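Local coordinates for protein catalase (PDB 1M7S) that breaks down hydrogen peroxide into water and oxygen with a heme cofactor, protecting cells from the toxic effects of the peroxide, at residues V374-P378 with S379-P383; N312-P315 with G316-P319. One frame throughout, in Å; residues are numbered along the deposited sequence.

Interaction 1: residues V374-P378 with S379-P383; sequences VNYEP and SRLEP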
# COMPACT_ATOMS: atom_id res chain seq x y z
N VAL A 374 -2.51 -8.38 -27.36
CA VAL A 374 -1.41 -7.48 -27.68
C VAL A 374 -1.25 -6.31 -26.70
O VAL A 374 -1.89 -5.26 -26.84
CB VAL A 374 -1.55 -6.92 -29.11
CG1 VAL A 374 -0.39 -6.03 -29.51
CG2 VAL A 374 -1.71 -8.09 -30.10
N ASN A 375 -0.31 -6.50 -25.79
CA ASN A 375 0.02 -5.44 -24.80
C ASN A 375 1.51 -5.04 -24.94
O ASN A 375 2.25 -4.62 -24.03
CB ASN A 375 -0.28 -5.99 -23.40
CG ASN A 375 0.51 -7.24 -23.10
OD1 ASN A 375 1.17 -7.83 -23.99
ND2 ASN A 375 0.48 -7.77 -21.89
N TYR A 376 1.96 -5.14 -26.20
CA TYR A 376 3.34 -4.80 -26.57
C TYR A 376 3.34 -4.02 -27.89
O TYR A 376 2.36 -4.04 -28.68
CB TYR A 376 4.18 -6.07 -26.66
CG TYR A 376 3.63 -7.12 -27.61
CD1 TYR A 376 3.93 -7.10 -28.97
CD2 TYR A 376 2.82 -8.13 -27.11
CE1 TYR A 376 3.42 -8.09 -29.81
CE2 TYR A 376 2.29 -9.11 -27.94
CZ TYR A 376 2.60 -9.06 -29.30
OH TYR A 376 2.08 -10.04 -30.13
N GLU A 377 4.42 -3.27 -28.12
CA GLU A 377 4.59 -2.46 -29.35
C GLU A 377 6.10 -2.50 -29.63
O GLU A 377 6.91 -2.44 -28.70
CB GLU A 377 4.15 -1.02 -29.15
CG GLU A 377 4.01 -0.13 -30.35
CD GLU A 377 5.31 0.24 -31.04
OE1 GLU A 377 6.37 0.37 -30.38
OE2 GLU A 377 5.26 0.31 -32.29
N PRO A 378 6.47 -2.74 -30.87
CA PRO A 378 5.62 -2.86 -32.02
C PRO A 378 4.92 -4.21 -32.25
O PRO A 378 5.34 -5.22 -31.72
CB PRO A 378 6.55 -2.58 -33.24
CG PRO A 378 7.84 -3.13 -32.71
CD PRO A 378 7.91 -2.87 -31.22
N SER A 379 3.78 -4.19 -32.93
CA SER A 379 3.06 -5.43 -33.25
C SER A 379 2.57 -5.35 -34.69
O SER A 379 2.08 -4.29 -35.08
CB SER A 379 1.85 -5.69 -32.35
OG SER A 379 0.91 -6.58 -32.96
N ARG A 380 2.65 -6.46 -35.44
CA ARG A 380 2.09 -6.39 -36.80
C ARG A 380 0.64 -6.87 -36.81
O ARG A 380 -0.10 -6.69 -37.79
CB ARG A 380 2.99 -7.11 -37.79
CG ARG A 380 3.03 -8.62 -37.76
CD ARG A 380 4.00 -9.17 -38.80
NE ARG A 380 5.40 -8.88 -38.50
CZ ARG A 380 6.12 -7.95 -39.12
NH1 ARG A 380 5.59 -7.25 -40.11
NH2 ARG A 380 7.38 -7.76 -38.75
N LEU A 381 0.19 -7.45 -35.70
CA LEU A 381 -1.19 -7.89 -35.59
C LEU A 381 -2.09 -6.80 -35.08
O LEU A 381 -3.19 -6.59 -35.61
CB LEU A 381 -1.31 -9.11 -34.66
CG LEU A 381 -0.26 -10.20 -34.90
CD1 LEU A 381 -0.30 -11.18 -33.75
CD2 LEU A 381 -0.45 -10.88 -36.25
N GLU A 382 -1.65 -6.03 -34.08
CA GLU A 382 -2.50 -4.93 -33.57
C GLU A 382 -1.57 -3.76 -33.27
O GLU A 382 -1.09 -3.57 -32.16
CB GLU A 382 -3.26 -5.38 -32.33
CG GLU A 382 -4.47 -6.28 -32.54
CD GLU A 382 -5.15 -6.66 -31.23
OE1 GLU A 382 -4.94 -5.87 -30.27
OE2 GLU A 382 -5.87 -7.67 -31.08
N PRO A 383 -1.16 -3.08 -34.33
CA PRO A 383 -0.18 -2.02 -34.24
C PRO A 383 -0.71 -0.80 -33.52
O PRO A 383 -1.88 -0.42 -33.67
CB PRO A 383 0.23 -1.64 -35.68
CG PRO A 383 -0.77 -2.38 -36.53
CD PRO A 383 -1.60 -3.33 -35.70
O HOH W 1 0.99 -2.66 -30.31
O HOH W 2 3.28 -0.83 -33.65
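Ser-379 meets Val-374 and Tyr-376 through its CB, which lies 3.6 Å from CG1 of Val-374 and 3.8 Å from CE1 of the tyrosine, approaching the ring obliquely. A small side chain suits this spot, because the same CG1 already sits over the centre of the tyrosine ring, 4.2 Å above its plane. Just before the serine, a cis peptide bond precedes Pro-378, a geometry that proline tolerates better than other residues; the carbonyl oxygen of Pro-378 lies in plane at the edge of the tyrosine ring. The hydroxyl of Ser-379 stands anti to its own backbone N (chi1 159°), which leaves OG beside the carbonyl carbon, facing the amides that follow. OG accepts N-H groups from two successive residues: Leu-381 N at 3.0 Å, through a bent bond, and Glu-382 N at 2.8 Å, almost straight at 178°. These bonds fix the turn from Ser-379 to Glu-382. The CB of Arg-380 points away from 374-378, and its guanidinium group forms a salt bridge with Glu-444 of the second subunit, as Glu-377 does with Lys-136 of that subunit. Leu-381 adds only a loose touch, its CD1 4.5 Å from Tyr-376 OH, a hydroxyl that is hydrogen-bonded to Asp-160 of the second subunit. Glu-382 lays its aliphatic part obliquely across Val-374, with CB 3.8 Å from CG2 of the valine, and is long enough to carry OE1 on to Ser-372 OG, its hydrogen-bond partner. One water donates to both Tyr-376 O and Glu-382 O and so bridges the two limbs of the bend. The serine oxygen accepting from the second and third residues onward defines an ST turn and ST motif, here within an irregular loop at a subunit interface.

Interaction 2: residues N312-P315 with G316-P319; sequences NLVP and GIEP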
# COMPACT_ATOMS: atom_id res chain seq x y z
N ASN A 312 2.46 16.19 -17.22
CA ASN A 312 1.33 15.97 -18.12
C ASN A 312 1.43 17.11 -19.16
O ASN A 312 1.04 18.24 -18.88
CB ASN A 312 0.01 16.03 -17.36
CG ASN A 312 -0.24 14.81 -16.50
OD1 ASN A 312 0.14 13.70 -16.88
ND2 ASN A 312 -0.88 14.95 -15.33
N LEU A 313 2.03 16.79 -20.28
CA LEU A 313 2.32 17.72 -21.37
C LEU A 313 1.64 17.27 -22.66
O LEU A 313 1.31 16.10 -22.78
CB LEU A 313 3.83 17.65 -21.68
CG LEU A 313 4.71 18.23 -20.56
CD1 LEU A 313 6.14 17.71 -20.70
CD2 LEU A 313 4.63 19.75 -20.57
N VAL A 314 1.47 18.24 -23.55
CA VAL A 314 0.88 17.87 -24.88
C VAL A 314 1.91 18.34 -25.90
O VAL A 314 2.69 19.29 -25.65
CB VAL A 314 -0.47 18.58 -24.98
CG1 VAL A 314 -1.52 18.02 -23.99
CG2 VAL A 314 -0.41 20.07 -24.72
N PRO A 315 1.85 17.84 -27.11
CA PRO A 315 2.74 18.24 -28.20
C PRO A 315 2.62 19.73 -28.37
O PRO A 315 1.51 20.28 -28.42
CB PRO A 315 2.28 17.42 -29.42
CG PRO A 315 1.72 16.17 -28.72
CD PRO A 315 0.95 16.76 -27.53
N GLY A 316 3.73 20.46 -28.39
CA GLY A 316 3.71 21.92 -28.48
C GLY A 316 4.14 22.58 -27.17
O GLY A 316 4.31 23.79 -27.11
N ILE A 317 4.24 21.78 -26.10
CA ILE A 317 4.58 22.37 -24.79
C ILE A 317 5.58 21.43 -24.15
O ILE A 317 5.33 20.22 -24.08
CB ILE A 317 3.37 22.51 -23.84
CG1 ILE A 317 2.19 23.22 -24.47
CG2 ILE A 317 3.87 23.22 -22.58
CD1 ILE A 317 0.92 23.49 -23.69
N GLU A 318 6.72 21.96 -23.75
CA GLU A 318 7.75 21.08 -23.15
C GLU A 318 8.35 21.88 -21.98
O GLU A 318 8.30 23.11 -21.92
CB GLU A 318 8.85 20.77 -24.16
CG GLU A 318 8.55 19.99 -25.41
CD GLU A 318 9.66 19.65 -26.37
OE1 GLU A 318 10.87 19.90 -26.13
OE2 GLU A 318 9.37 19.10 -27.48
N PRO A 319 9.04 21.18 -21.10
CA PRO A 319 9.85 21.78 -20.05
C PRO A 319 11.10 22.47 -20.61
O PRO A 319 11.67 22.05 -21.63
CB PRO A 319 10.28 20.63 -19.13
CG PRO A 319 10.19 19.45 -20.04
CD PRO A 319 9.22 19.71 -21.19
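Val-314 and Ile-317 come together through their torsions: chi1 of -68° places CG1 of Val-314 anti to the carbonyl carbon and leaves CG2 between the backbone N and that carbon, while the isoleucine runs its longer branch straight out to CD1 (chi2 -178°). The two side chains run alongside each other in a common direction, with CG2 of Val-314 3.8 Å from CD1 of Ile-317. Beneath them the backbone closes: Ile-317 N donates to Val-314 O at 3.0 Å, in the carbonyl plane though bent at the hydrogen (141°). Pro-315, whose ring restricts phi, suits the first corner of this turn. Gly-316 takes the second with a positive phi, at which a CB would collide with the carbonyl oxygen of Pro-315. Leu-313 forks over the returning chain; its CD2 rests 3.6 Å from Ile-317 O and 4.1 Å from CG2 of that residue, and its CD1 meets CD of Pro-319 at 3.7 Å, the two side chains crossing at a slant. The two methyls of the leucine fork let it serve both Ile-317 and Pro-319. Pro-319 also packs on Leu-325 and Val-329 of helix 323-339, which carries Tyr-332, the probable axial ligand of the heme iron. The whole is a type II beta turn with proline and glycine at its corners, leading into strand 317-319, which pairs antiparallel with strand 190-199 at the border of the catalase beta sheet.

In the fold
From the N terminus, the chain first passes through the barrel strands and helix 299-304, then makes interaction 2, a tight reversal that delivers it to strand 317-319. Helix 323-339 follows at once, and a long irregular loop leads outward to interaction 1, a wider bend remote from the chain's centre. The two contacts come in series, neither nested nor crossed, with nearest atoms about 16 Å apart. Beyond residues 374-383 the chain comes back to the earlier turn, where Ala-390 packs on Pro-315 and Ser-393 is hydrogen-bonded to Glu-318. Both contacts touch the third subunit, and interaction 1 also faces the second, so they join the edge of the sheet and the outlying loop to the tetramer.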